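Local coordinates for protein YCAC GENE product (Escherichia coli, PDB 1YAC) that is thought to be a hydrolase of unknown specificity, built on an isochorismatase-like three-layer alpha-beta-alpha fold and assembled as an octamer, at residues Asp19-Ala22 with Gly23-Ser26; Asp34-Lys37 with Asn38-Ala42; Ala151-Arg154 with Met155-Gly159. All coordinates share one frame; numbering follows the deposited sequence.

Contact 1: Asp19-Ala22 with Gly23-Ser26; sequences DHQA and GLLS
Gln21 and Leu25 meet through a backbone hydrogen bond that closes a turn in the loop following strand 13-18. Leu25 N donates to Gln21 O over 2.9 Å, and the donor lies nearly along the C=O axis, at a C=O...N angle of 171°. One residue further on, Ser26 grips Gly23 O twice. Its backbone N reaches that carbonyl at 3.0 Å and its hydroxyl OG donates to it at 2.8 Å, so the side chain folds back beside its own main chain and secures the end of the turn.

The van der Waals contacts gather round one methyl group. Leu24 CD1 lies 3.7 Å from Asp19 O and 3.9 Å from Asp19 CB, and it also flanks the Gln21 amide, 3.7 Å from OE1. Gln21 and Leu24 run side by side in the same direction; the Gln21 chain is extended (chi2 161°), which lays its amide alongside this methyl, with its polar atoms turned to partners outside the turn. Leu25 packs differently, its CG lying 3.2 Å from the same Gln21 O that its N-H binds.

The polar ends of the side chains are engaged elsewhere. Asp19 forms a salt bridge with Arg84, while Gln21 accepts from Ser59 N through OE1 and donates to Gly66 O through NE2. Ala22 and Leu25 also pack on a neighbouring subunit.

The chemistry is thus divided between two kinds of group. Leu24 CD1 lies against the CB and main-chain carbonyl of Asp19 and beside the Gln21 amide, whose polar atoms are already paired, while main-chain bonds, with one from the Ser26 hydroxyl, hold the turn itself. Such a division is consistent with a buried loop that fixes the position of Asp19 and Gln21 at the end of a central strand.

Contact 2: Asp34-Lys37 with Asn38-Ala42; sequences DKFK and NNVLA
Asn39 lies alongside Lys35 one turn further down helix 33-49, the crossover helix of the beta-alpha-beta unit that links parallel strands 13-18 and 54-59. Its backbone N donates to Lys35 O at 2.9 Å, one of five successive i to i+4 bonds here. From there the side chain can be followed outward. CB rests 3.5 Å from Lys35 O, and CG comes closer to that oxygen, at 3.2 Å, because the amide group stands beside its own backbone N (chi1 -71°). At the tip, ND2 passes 3.6 Å from Lys35 CG and donates to Asp138 O, whereas OD1 accepts from Trp165 NE1. With both ends of the amide bonded, its rotation is fixed.

On another side of the helix, Val40 CG2 sits over one face of the Phe36 ring, 3.8 Å from the centroid and only 17° off the normal, a CH-pi contact. The same methyl stands beside its own backbone N and lies 3.2 Å from Phe36 O. A serine in place of Phe36 would probably leave Val40 CG2 without its aromatic partner and open a gap against Leu25, Val28 and Ile31 of the preceding loop.

The outer charges face the assembly: Asp34 and Lys35 form reciprocal salt bridges with Lys35 and Asp34 of a neighbouring subunit, and Lys35 NZ also pairs with Glu32 of that subunit. Lys37, fully extended, lays its hydrocarbon against Leu41, its CE lying 3.6 Å from Leu41 CD1.

Contact 3: Ala151-Arg154 with Met155-Gly159; sequences AWDR and MSQAG. Unlike the reference sequence in segment 155-159: Met155 (reference Leu).
Gln157 OE1 is gripped by two waters, and each ties it back to the preceding helical turn. Water 1 donates to it at 3.1 Å and also to Asp153 OD1 at 2.6 Å, bridging two side chains whose ends do not bond directly. Water 2 donates to OE1 at 2.9 Å and, by its other hydrogen, to Arg154 O at 2.8 Å. That carbonyl also receives Ala158 N, over a longer 3.3 Å bond with an N-H...O angle of 140°; the water thus supplements a slack helical bond near the C-terminal end. Beyond it Gly159 ends the helix in a Schellman motif, its positive phi of 111° suiting a residue without a side chain.

The apolar side belongs to Met155, where the reference sequence has leucine. Its chain is bent at the last torsion (chi3 -71°), which brings the terminal methyl CE back against the preceding turn, 4.1 Å from Trp152 CD1 and 4.2 Å from Ala151 CB. The approach to the indole is oblique, and the side chains brush rather than stack.

Arg154 stretches from the helix to a neighbouring subunit, where NE hydrogen-bonds to Gln161 OE1 and NH1 forms a salt bridge with Glu171. On that same subunit Asp153 OD1 has a further partner, Ser156 OG, and Gln157 NE2 donates to Ala160 O.

Helix 145-158 is the crossover between parallel strands 132-136 and 161-163, the latter at an outer end of the sheet within the chain. Ala158 and the hydrocarbon of Arg154 pack on helix 115-128 through Leu124, so this last turn lies between helix 115-128 and the neighbouring subunit.

In the fold
Contacts 1 and 2 belong to one beta-alpha-beta unit and touch: Leu25 CD2 meets Phe36 CE2 at 3.5 Å, and His20 CD2 meets Val40 CG2 at 3.8 Å. Contact 3, on the crossover helix next to the outermost strand 161-163, has its centre about 23 Å from either. Contact 1 is buried, an irregular turn with its polar groups matched within the chain, whereas contacts 2 and 3 are partly buried helical turns with regular i to i+4 bonds. Contact 2 divides its chemistry between an aromatic inner side and salt bridges to another subunit; contact 3 has two waters bridging groups of its own helix, beside direct bonds to a neighbouring subunit.

Contact 1: Asp19-Ala22 with Gly23-Ser26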
loop_
_atom_site.group_PDB
_atom_site.type_symbol
_atom_site.label_atom_id
_atom_site.label_comp_id
_atom_site.label_asym_id
_atom_site.label_seq_id
_atom_site.Cartn_x
_atom_site.Cartn_y
_atom_site.Cartn_z
ATOM N N ASP A 19 -27.753 9.426 -5.757
ATOM C CA ASP A 19 -27.677 7.975 -5.874
ATOM C C ASP A 19 -26.933 7.150 -4.815
ATOM O O ASP A 19 -26.247 6.178 -5.144
ATOM C CB ASP A 19 -27.167 7.599 -7.271
ATOM C CG ASP A 19 -27.945 8.280 -8.389
ATOM O OD1 ASP A 19 -29.020 8.861 -8.134
ATOM O OD2 ASP A 19 -27.465 8.252 -9.537
ATOM N N HIS A 20 -27.037 7.550 -3.553
ATOM C CA HIS A 20 -26.431 6.776 -2.473
ATOM C C HIS A 20 -27.454 5.655 -2.244
ATOM O O HIS A 20 -28.237 5.683 -1.281
ATOM C CB HIS A 20 -26.273 7.625 -1.199
ATOM C CG HIS A 20 -25.191 8.664 -1.278
ATOM N ND1 HIS A 20 -25.453 9.998 -1.526
ATOM C CD2 HIS A 20 -23.853 8.576 -1.071
ATOM C CE1 HIS A 20 -24.329 10.684 -1.464
ATOM N NE2 HIS A 20 -23.339 9.848 -1.192
ATOM N N GLN A 21 -27.477 4.703 -3.169
ATOM C CA GLN A 21 -28.424 3.592 -3.117
ATOM C C GLN A 21 -27.805 2.291 -2.606
ATOM O O GLN A 21 -26.620 2.037 -2.818
ATOM C CB GLN A 21 -29.061 3.415 -4.495
ATOM C CG GLN A 21 -29.925 4.618 -4.889
ATOM C CD GLN A 21 -30.188 4.694 -6.378
ATOM O OE1 GLN A 21 -29.701 5.657 -7.008
ATOM N NE2 GLN A 21 -30.872 3.795 -6.927
ATOM N N ALA A 22 -28.628 1.461 -1.968
ATOM C CA ALA A 22 -28.181 0.202 -1.382
ATOM C C ALA A 22 -27.392 -0.698 -2.322
ATOM O O ALA A 22 -26.339 -1.214 -1.942
ATOM C CB ALA A 22 -29.354 -0.547 -0.783
ATOM N N GLY A 23 -27.896 -0.885 -3.537
ATOM C CA GLY A 23 -27.208 -1.717 -4.505
ATOM C C GLY A 23 -25.927 -1.047 -4.970
ATOM O O GLY A 23 -24.848 -1.639 -4.922
ATOM N N LEU A 24 -26.032 0.226 -5.352
ATOM C CA LEU A 24 -24.874 0.980 -5.841
ATOM C C LEU A 24 -23.715 1.087 -4.841
ATOM O O LEU A 24 -22.546 1.171 -5.238
ATOM C CB LEU A 24 -25.303 2.368 -6.342
ATOM C CG LEU A 24 -26.215 2.370 -7.579
ATOM C CD1 LEU A 24 -26.658 3.810 -7.914
ATOM C CD2 LEU A 24 -25.483 1.750 -8.769
ATOM N N LEU A 25 -24.022 1.091 -3.552
ATOM C CA LEU A 25 -22.958 1.170 -2.554
ATOM C C LEU A 25 -22.037 -0.051 -2.603
ATOM O O LEU A 25 -20.894 0.030 -2.166
ATOM C CB LEU A 25 -23.512 1.363 -1.136
ATOM C CG LEU A 25 -24.143 2.728 -0.832
ATOM C CD1 LEU A 25 -24.513 2.833 0.634
ATOM C CD2 LEU A 25 -23.190 3.822 -1.177
ATOM N N SER A 26 -22.515 -1.176 -3.140
ATOM C CA SER A 26 -21.653 -2.369 -3.230
ATOM C C SER A 26 -20.545 -2.168 -4.280
ATOM O O SER A 26 -19.526 -2.854 -4.254
ATOM C CB SER A 26 -22.457 -3.652 -3.524
ATOM O OG SER A 26 -22.963 -3.685 -4.840
#

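Contact 2: Asp34-Lys37 with Asn38-Ala42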
loop_
_atom_site.group_PDB
_atom_site.type_symbol
_atom_site.label_atom_id
_atom_site.label_comp_id
_atom_site.label_asym_id
_atom_site.label_seq_id
_atom_site.Cartn_x
_atom_site.Cartn_y
_atom_site.Cartn_z
ATOM N N ASP A 34 -16.825 0.976 6.265
ATOM C CA ASP A 34 -17.082 1.572 7.581
ATOM C C ASP A 34 -16.860 3.087 7.524
ATOM O O ASP A 34 -17.682 3.872 8.018
ATOM C CB ASP A 34 -16.207 0.922 8.647
ATOM C CG ASP A 34 -16.442 -0.589 8.759
ATOM O OD1 ASP A 34 -17.582 -1.067 8.533
ATOM O OD2 ASP A 34 -15.474 -1.298 9.064
ATOM N N LYS A 35 -15.757 3.485 6.901
ATOM C CA LYS A 35 -15.443 4.906 6.720
ATOM C C LYS A 35 -16.469 5.564 5.784
ATOM O O LYS A 35 -16.988 6.644 6.079
ATOM C CB LYS A 35 -14.037 5.076 6.130
ATOM C CG LYS A 35 -13.669 6.533 5.875
ATOM C CD LYS A 35 -12.243 6.687 5.352
ATOM C CE LYS A 35 -11.237 6.133 6.335
ATOM N NZ LYS A 35 -11.384 6.767 7.688
ATOM N N PHE A 36 -16.794 4.898 4.676
ATOM C CA PHE A 36 -17.746 5.469 3.730
ATOM C C PHE A 36 -19.113 5.708 4.348
ATOM O O PHE A 36 -19.703 6.780 4.153
ATOM C CB PHE A 36 -17.899 4.615 2.468
ATOM C CG PHE A 36 -18.555 5.359 1.322
ATOM C CD1 PHE A 36 -17.955 6.508 0.795
ATOM C CD2 PHE A 36 -19.784 4.948 0.812
ATOM C CE1 PHE A 36 -18.575 7.244 -0.224
ATOM C CE2 PHE A 36 -20.420 5.679 -0.215
ATOM C CZ PHE A 36 -19.808 6.830 -0.731
ATOM N N LYS A 37 -19.617 4.720 5.086
ATOM C CA LYS A 37 -20.916 4.865 5.725
ATOM C C LYS A 37 -20.895 6.054 6.690
ATOM O O LYS A 37 -21.800 6.897 6.668
ATOM C CB LYS A 37 -21.316 3.593 6.488
ATOM C CG LYS A 37 -22.621 3.763 7.267
ATOM C CD LYS A 37 -22.858 2.667 8.300
ATOM C CE LYS A 37 -24.088 2.983 9.132
ATOM N NZ LYS A 37 -24.280 2.000 10.217
ATOM N N ASN A 38 -19.871 6.120 7.537
ATOM C CA ASN A 38 -19.760 7.217 8.493
ATOM C C ASN A 38 -19.746 8.577 7.801
ATOM O O ASN A 38 -20.439 9.509 8.231
ATOM C CB ASN A 38 -18.498 7.077 9.340
ATOM C CG ASN A 38 -18.331 8.226 10.323
ATOM O OD1 ASN A 38 -19.201 8.467 11.179
ATOM N ND2 ASN A 38 -17.229 8.954 10.196
ATOM N N ASN A 39 -18.969 8.684 6.723
ATOM C CA ASN A 39 -18.842 9.935 5.965
ATOM C C ASN A 39 -20.153 10.374 5.312
ATOM O O ASN A 39 -20.512 11.558 5.341
ATOM C CB ASN A 39 -17.743 9.809 4.904
ATOM C CG ASN A 39 -16.339 9.766 5.510
ATOM O OD1 ASN A 39 -16.158 10.000 6.708
ATOM N ND2 ASN A 39 -15.340 9.475 4.679
ATOM N N VAL A 40 -20.863 9.434 4.699
ATOM C CA VAL A 40 -22.143 9.760 4.070
ATOM C C VAL A 40 -23.140 10.240 5.138
ATOM O O VAL A 40 -23.854 11.242 4.951
ATOM C CB VAL A 40 -22.727 8.529 3.317
ATOM C CG1 VAL A 40 -24.153 8.814 2.813
ATOM C CG2 VAL A 40 -21.828 8.175 2.140
ATOM N N LEU A 41 -23.177 9.543 6.269
ATOM C CA LEU A 41 -24.092 9.928 7.342
ATOM C C LEU A 41 -23.660 11.258 7.956
ATOM O O LEU A 41 -24.490 12.032 8.421
ATOM C CB LEU A 41 -24.172 8.831 8.409
ATOM C CG LEU A 41 -24.682 7.479 7.897
ATOM C CD1 LEU A 41 -24.811 6.510 9.067
ATOM C CD2 LEU A 41 -26.021 7.658 7.204
ATOM N N ALA A 42 -22.360 11.516 7.967
ATOM C CA ALA A 42 -21.838 12.765 8.513
ATOM C C ALA A 42 -22.341 13.913 7.658
ATOM O O ALA A 42 -22.782 14.935 8.191
ATOM C CB ALA A 42 -20.315 12.744 8.530
#

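Contact 3: Ala151-Arg154 with Met155-Gly159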
loop_
_atom_site.group_PDB
_atom_site.type_symbol
_atom_site.label_atom_id
_atom_site.label_comp_id
_atom_site.label_asym_id
_atom_site.label_seq_id
_atom_site.Cartn_x
_atom_site.Cartn_y
_atom_site.Cartn_z
ATOM N N ALA A 151 -11.670 11.344 -12.117
ATOM C CA ALA A 151 -12.823 12.207 -11.905
ATOM C C ALA A 151 -12.403 13.500 -11.195
ATOM O O ALA A 151 -12.868 14.581 -11.555
ATOM C CB ALA A 151 -13.879 11.474 -11.087
ATOM N N TRP A 152 -11.552 13.388 -10.167
ATOM C CA TRP A 152 -11.080 14.578 -9.445
ATOM C C TRP A 152 -10.435 15.526 -10.416
ATOM O O TRP A 152 -10.691 16.732 -10.370
ATOM C CB TRP A 152 -10.027 14.241 -8.396
ATOM C CG TRP A 152 -10.583 13.667 -7.159
ATOM C CD1 TRP A 152 -11.830 13.152 -6.980
ATOM C CD2 TRP A 152 -9.877 13.458 -5.932
ATOM N NE1 TRP A 152 -11.940 12.613 -5.723
ATOM C CE2 TRP A 152 -10.753 12.785 -5.057
ATOM C CE3 TRP A 152 -8.581 13.771 -5.493
ATOM C CZ2 TRP A 152 -10.378 12.409 -3.757
ATOM C CZ3 TRP A 152 -8.205 13.396 -4.188
ATOM C CH2 TRP A 152 -9.106 12.721 -3.345
ATOM N N ASP A 153 -9.557 14.990 -11.260
ATOM C CA ASP A 153 -8.863 15.804 -12.244
ATOM C C ASP A 153 -9.863 16.522 -13.146
ATOM O O ASP A 153 -9.786 17.744 -13.348
ATOM C CB ASP A 153 -7.933 14.935 -13.093
ATOM C CG ASP A 153 -7.073 15.772 -14.037
ATOM O OD1 ASP A 153 -7.536 16.081 -15.150
ATOM O OD2 ASP A 153 -5.947 16.145 -13.654
ATOM N N ARG A 154 -10.837 15.767 -13.638
ATOM C CA ARG A 154 -11.854 16.317 -14.532
ATOM C C ARG A 154 -12.695 17.418 -13.869
ATOM O O ARG A 154 -12.938 18.467 -14.470
ATOM C CB ARG A 154 -12.754 15.200 -15.072
ATOM C CG ARG A 154 -13.539 15.620 -16.319
ATOM C CD ARG A 154 -14.456 14.518 -16.824
ATOM N NE ARG A 154 -15.035 14.894 -18.113
ATOM C CZ ARG A 154 -16.140 14.364 -18.624
ATOM N NH1 ARG A 154 -16.799 13.423 -17.959
ATOM N NH2 ARG A 154 -16.591 14.786 -19.797
ATOM N N MET A 155 -13.111 17.199 -12.624
ATOM C CA MET A 155 -13.916 18.191 -11.917
ATOM C C MET A 155 -13.105 19.434 -11.540
ATOM O O MET A 155 -13.561 20.568 -11.724
ATOM C CB MET A 155 -14.585 17.564 -10.690
ATOM C CG MET A 155 -15.589 16.476 -11.063
ATOM S SD MET A 155 -16.435 15.754 -9.661
ATOM C CE MET A 155 -15.137 14.805 -8.864
ATOM N N SER A 156 -11.882 19.223 -11.071
ATOM C CA SER A 156 -11.001 20.324 -10.692
ATOM C C SER A 156 -10.678 21.203 -11.911
ATOM O O SER A 156 -10.702 22.431 -11.825
ATOM C CB SER A 156 -9.707 19.772 -10.085
ATOM O OG SER A 156 -8.897 20.823 -9.593
ATOM N N GLN A 157 -10.410 20.543 -13.037
ATOM C CA GLN A 157 -10.088 21.159 -14.327
ATOM C C GLN A 157 -11.225 22.126 -14.710
ATOM O O GLN A 157 -10.981 23.236 -15.194
ATOM C CB GLN A 157 -9.923 20.016 -15.366
ATOM C CG GLN A 157 -9.596 20.375 -16.829
ATOM C CD GLN A 157 -9.363 19.120 -17.735
ATOM O OE1 GLN A 157 -10.273 18.306 -17.955
ATOM N NE2 GLN A 157 -8.147 18.997 -18.283
ATOM N N ALA A 158 -12.459 21.729 -14.407
ATOM C CA ALA A 158 -13.637 22.536 -14.723
ATOM C C ALA A 158 -13.900 23.659 -13.729
ATOM O O ALA A 158 -14.746 24.511 -13.972
ATOM C CB ALA A 158 -14.859 21.648 -14.822
ATOM N N GLY A 159 -13.227 23.623 -12.583
ATOM C CA GLY A 159 -13.432 24.658 -11.589
ATOM C C GLY A 159 -14.132 24.209 -10.313
ATOM O O GLY A 159 -14.439 25.029 -9.463
HETATM O O HOH W 1 -9.594 15.588 -16.742
HETATM O O HOH W 2 -12.912 19.139 -17.217
#